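Local coordinates for periplasmic solute binding protein (PDB 4RY1) that probably binds a sugar in the periplasm and delivers it to an ABC-type transporter for uptake, at residues A[64-67]-A[68-71]. Sequence-based numbering, arbitrary orientation.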
# COMPACT_ATOMS: atom_id res chain seq x y z
N ILE A 64 6.79 8.90 -5.71
CA ILE A 64 5.37 9.16 -5.74
C ILE A 64 4.61 7.86 -5.52
O ILE A 64 5.12 6.78 -5.80
CB ILE A 64 4.91 9.81 -7.05
CG1 ILE A 64 5.20 8.91 -8.26
CG2 ILE A 64 5.49 11.21 -7.23
CD1 ILE A 64 4.51 9.36 -9.53
N ASP A 65 3.42 7.97 -4.98
CA ASP A 65 2.50 6.84 -4.92
C ASP A 65 1.79 6.69 -6.28
O ASP A 65 1.44 7.67 -6.94
CB ASP A 65 1.50 7.00 -3.77
CG ASP A 65 1.69 6.00 -2.62
OD1 ASP A 65 2.57 5.11 -2.64
OD2 ASP A 65 0.94 6.12 -1.65
N TRP A 66 1.55 5.43 -6.66
CA TRP A 66 0.84 5.12 -7.91
C TRP A 66 -0.53 5.79 -7.98
O TRP A 66 -0.98 6.25 -9.04
CB TRP A 66 0.73 3.60 -8.06
CG TRP A 66 -0.23 3.09 -9.07
CD1 TRP A 66 -0.02 2.94 -10.40
CD2 TRP A 66 -1.52 2.57 -8.80
NE1 TRP A 66 -1.13 2.39 -10.99
CE2 TRP A 66 -2.06 2.14 -10.01
CE3 TRP A 66 -2.29 2.43 -7.63
CZ2 TRP A 66 -3.32 1.57 -10.10
CZ3 TRP A 66 -3.53 1.86 -7.72
CH2 TRP A 66 -4.03 1.44 -8.94
N ASN A 67 -1.21 5.84 -6.86
CA ASN A 67 -2.55 6.40 -6.82
C ASN A 67 -2.59 7.92 -6.89
O ASN A 67 -3.68 8.50 -6.90
CB ASN A 67 -3.27 5.87 -5.59
CG ASN A 67 -2.40 5.91 -4.37
OD1 ASN A 67 -1.40 5.16 -4.27
ND2 ASN A 67 -2.75 6.74 -3.45
N TRP A 68 -1.41 8.54 -7.00
CA TRP A 68 -1.32 9.99 -7.25
C TRP A 68 -1.27 10.31 -8.73
O TRP A 68 -1.34 11.49 -9.11
CB TRP A 68 -0.12 10.64 -6.57
CG TRP A 68 -0.05 10.45 -5.10
CD1 TRP A 68 -1.03 9.98 -4.26
CD2 TRP A 68 1.10 10.67 -4.30
NE1 TRP A 68 -0.55 9.92 -2.98
CE2 TRP A 68 0.74 10.36 -2.97
CE3 TRP A 68 2.39 11.15 -4.56
CZ2 TRP A 68 1.65 10.46 -1.91
CZ3 TRP A 68 3.28 11.26 -3.50
CH2 TRP A 68 2.91 10.91 -2.20
N LEU A 69 -1.17 9.30 -9.58
CA LEU A 69 -1.11 9.56 -11.02
C LEU A 69 -2.38 10.21 -11.58
O LEU A 69 -2.28 11.04 -12.49
CB LEU A 69 -0.71 8.32 -11.81
CG LEU A 69 0.74 7.86 -11.63
CD1 LEU A 69 0.99 6.63 -12.49
CD2 LEU A 69 1.73 8.96 -11.99
N PRO A 70 -3.58 9.87 -11.06
CA PRO A 70 -4.74 10.66 -11.57
C PRO A 70 -4.62 12.17 -11.35
O PRO A 70 -4.83 12.96 -12.27
CB PRO A 70 -5.93 10.03 -10.84
CG PRO A 70 -5.47 8.62 -10.65
CD PRO A 70 -4.03 8.72 -10.25
N GLN A 71 -4.21 12.57 -10.16
CA GLN A 71 -4.04 13.98 -9.82
C GLN A 71 -3.00 14.65 -10.70
O GLN A 71 -3.22 15.72 -11.26
CB GLN A 71 -3.65 14.16 -8.35
CG GLN A 71 -3.27 15.59 -8.01
CD GLN A 71 -2.96 15.85 -6.54
OE1 GLN A 71 -3.13 14.96 -5.66
NE2 GLN A 71 -2.49 17.07 -6.25
O HOH W 1 -1.37 7.30 -1.10
O HOH W 2 -4.62 11.05 -7.62
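The turn that links strand 61-64 to helix 69-74, in the periplasmic binding protein fold, brings D65 against W68. Two successive i to i+3 backbone hydrogen bonds shape it. W68 N donates to D65 O at 3.0 Å, and L69 N donates to W66 O at 3.1 Å. P70 has no N-H to offer N67 O. A water instead donates to N67 O and accepts from Q71 N, four residues on. The indole of W68 turns one face to D65. D65 CB sits over the face of its five-membered ring, 3.6 Å from the centroid, in a CH-pi contact. D65 N lies over the same ring system, 3.4 Å from W68 CE3. W68 CG stands beside its own backbone N (chi1 -56°), which turns the indole back toward D65. I64 CB packs on W68 CE3, and I64 CD1 meets L69 CD2. W10 meets the W68 ring, with the planes at about 45°. D65 OD1 is hydrogen-bonded to a glycerol, probably from the crystallisation liquor, which may mark the ligand pocket. N67 OD1 accepts from K285 NZ. A second water joins the polar ends: it donates to D65 OD2 at 2.7 Å, accepts from N67 ND2 at 2.8 Å, and takes a weak bond from W68 NE1 at 3.3 Å.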